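Local coordinates for protein cellulose synthase 1 (Gluconacetobacter xylinus, PDB 4I86) that carries, in this C-terminal regulatory fragment of the catalytic subunit, a PilZ domain of the kind that binds cyclic di-GMP, at residues A[49-54]-A[72-77]. Residues are numbered along the deposited sequence; the frame is centred on the assembly and turned at random.
Sequences AKLSGP and ARIIRA
At the rim of the PilZ-domain beta-barrel, the loop that leads from strand 40-44 into strand 55-63 folds against the C-terminal end of strand 66-77, with Leu51 lying over Ile74 and Ala77 and Pro54 over Arg73 and Ile75. One branch of Leu51 does most of the work: CD2 lies 3.8 Å from Ile74 CG1 and 3.8 Å from Ala77 CB, a single methyl that touches two residues three apart on the strand. The other branch bears on the same isoleucine, Leu51 CD1 coming 3.9 Å from Ile74 CG2. Ile74 meets the fork with both arms of its branched carbon: with CG1 anti to the backbone N (chi1 -173°), CG1 meets Leu51 CD2 while CG2 meets both leucine methyls. Ile74 is buried, and on its other contacts it touches Phe84, Met45 and Thr55, while Ala77 also meets Trp47.

Farther along the loop the contact turns to backbone. Pro54 CA lies 3.2 Å from Ile74 O, a CA-H...O contact with an angle of 149° at the hydrogen, just before Thr55 takes up the regular backbone pairing with Ile74. The proline ring adds a looser apolar layer at the surface: its CB is 4.1 Å from Arg73 CD, in the aliphatic part of the arginine, and Pro54 CG is 4.2 Å from Ile75 CG2. No hydrogen bond joins the two segments, whose mutual burial amounts to 331 Å².

Within the contacted part of the strand lies a classic beta bulge, in which Ile75 and Arg76 both face Ile83 of strand 82-86. A loop leucine and proline thus pack against the bulged C-terminal end of a strand that is paired on both sides, within the small antiparallel beta-barrel characteristic of PilZ domains.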
loop_
_atom_site.group_PDB
_atom_site.type_symbol
_atom_site.label_atom_id
_atom_site.label_comp_id
_atom_site.label_asym_id
_atom_site.label_seq_id
_atom_site.Cartn_x
_atom_site.Cartn_y
_atom_site.Cartn_z
ATOM N N ALA A 49 -0.946 -15.426 -7.111
ATOM C CA ALA A 49 -0.571 -15.565 -8.507
ATOM C C ALA A 49 0.874 -15.152 -8.675
ATOM O O ALA A 49 1.453 -14.522 -7.790
ATOM C CB ALA A 49 -1.479 -14.724 -9.392
ATOM N N LYS A 50 1.462 -15.525 -9.806
ATOM C CA LYS A 50 2.810 -15.088 -10.109
ATOM C C LYS A 50 2.752 -13.735 -10.782
ATOM O O LYS A 50 1.952 -13.511 -11.694
ATOM C CB LYS A 50 3.560 -16.104 -10.973
ATOM C CG LYS A 50 4.274 -17.156 -10.142
ATOM C CD LYS A 50 5.046 -16.483 -9.009
ATOM C CE LYS A 50 5.935 -17.467 -8.259
ATOM N NZ LYS A 50 6.709 -16.786 -7.179
ATOM N N LEU A 51 3.585 -12.826 -10.298
ATOM C CA LEU A 51 3.624 -11.481 -10.834
ATOM C C LEU A 51 4.380 -11.465 -12.152
ATOM O O LEU A 51 5.559 -11.830 -12.192
ATOM C CB LEU A 51 4.334 -10.552 -9.847
ATOM C CG LEU A 51 3.549 -9.377 -9.276
ATOM C CD1 LEU A 51 2.120 -9.369 -9.815
ATOM C CD2 LEU A 51 3.562 -9.438 -7.757
ATOM N N SER A 52 3.721 -11.055 -13.232
ATOM C CA SER A 52 4.472 -10.661 -14.419
ATOM C C SER A 52 5.424 -9.547 -13.988
ATOM O O SER A 52 6.645 -9.640 -14.154
ATOM C CB SER A 52 3.545 -10.130 -15.509
ATOM O OG SER A 52 4.188 -9.091 -16.241
ATOM N N GLY A 53 4.837 -8.497 -13.419
ATOM C CA GLY A 53 5.577 -7.359 -12.908
ATOM C C GLY A 53 4.617 -6.376 -12.267
ATOM O O GLY A 53 3.518 -6.764 -11.862
ATOM N N PRO A 54 5.020 -5.097 -12.174
ATOM C CA PRO A 54 4.184 -4.019 -11.611
ATOM C C PRO A 54 2.695 -4.126 -12.001
ATOM O O PRO A 54 2.325 -3.871 -13.148
ATOM C CB PRO A 54 4.819 -2.759 -12.201
ATOM C CG PRO A 54 6.298 -3.121 -12.295
ATOM C CD PRO A 54 6.356 -4.613 -12.587
ATOM N N ALA A 72 -2.209 1.692 -6.205
ATOM C CA ALA A 72 -0.821 1.302 -6.087
ATOM C C ALA A 72 -0.488 0.288 -7.154
ATOM O O ALA A 72 -1.332 -0.076 -7.979
ATOM C CB ALA A 72 -0.518 0.751 -4.689
ATOM N N ARG A 73 0.762 -0.144 -7.141
ATOM C CA ARG A 73 1.216 -1.203 -8.016
ATOM C C ARG A 73 1.942 -2.226 -7.153
ATOM O O ARG A 73 2.857 -1.857 -6.423
ATOM C CB ARG A 73 2.138 -0.622 -9.105
ATOM C CG ARG A 73 1.387 -0.205 -10.376
ATOM C CD ARG A 73 2.270 0.408 -11.452
ATOM N NE ARG A 73 2.474 1.841 -11.242
ATOM C CZ ARG A 73 2.912 2.693 -12.170
ATOM N NH1 ARG A 73 3.192 2.269 -13.403
ATOM N NH2 ARG A 73 3.061 3.980 -11.862
ATOM N N ILE A 74 1.517 -3.491 -7.186
ATOM C CA ILE A 74 2.314 -4.514 -6.518
ATOM C C ILE A 74 3.519 -4.803 -7.416
ATOM O O ILE A 74 3.375 -4.960 -8.631
ATOM C CB ILE A 74 1.516 -5.816 -6.155
ATOM C CG1 ILE A 74 2.398 -6.758 -5.316
ATOM C CG2 ILE A 74 0.995 -6.517 -7.407
ATOM C CD1 ILE A 74 1.635 -7.787 -4.502
ATOM N N ILE A 75 4.713 -4.822 -6.833
ATOM C CA ILE A 75 5.912 -4.983 -7.649
ATOM C C ILE A 75 6.655 -6.284 -7.341
ATOM O O ILE A 75 7.388 -6.798 -8.183
ATOM C CB ILE A 75 6.871 -3.758 -7.531
ATOM C CG1 ILE A 75 7.304 -3.533 -6.083
ATOM C CG2 ILE A 75 6.210 -2.493 -8.102
ATOM C CD1 ILE A 75 8.513 -2.597 -5.933
ATOM N N ARG A 76 6.468 -6.808 -6.133
ATOM C CA ARG A 76 7.020 -8.112 -5.773
ATOM C C ARG A 76 6.112 -8.828 -4.787
ATOM O O ARG A 76 5.435 -8.192 -3.976
ATOM C CB ARG A 76 8.418 -7.973 -5.158
ATOM C CG ARG A 76 9.203 -9.279 -5.103
ATOM C CD ARG A 76 10.134 -9.319 -3.897
ATOM N NE ARG A 76 9.419 -9.644 -2.660
ATOM C CZ ARG A 76 9.670 -10.710 -1.901
ATOM N NH1 ARG A 76 10.634 -11.560 -2.241
ATOM N NH2 ARG A 76 8.961 -10.921 -0.797
ATOM N N ALA A 77 6.112 -10.159 -4.859
ATOM C CA ALA A 77 5.367 -10.997 -3.924
ATOM C C ALA A 77 6.181 -12.245 -3.581
ATOM O O ALA A 77 6.551 -13.011 -4.470
ATOM C CB ALA A 77 4.018 -11.386 -4.528
#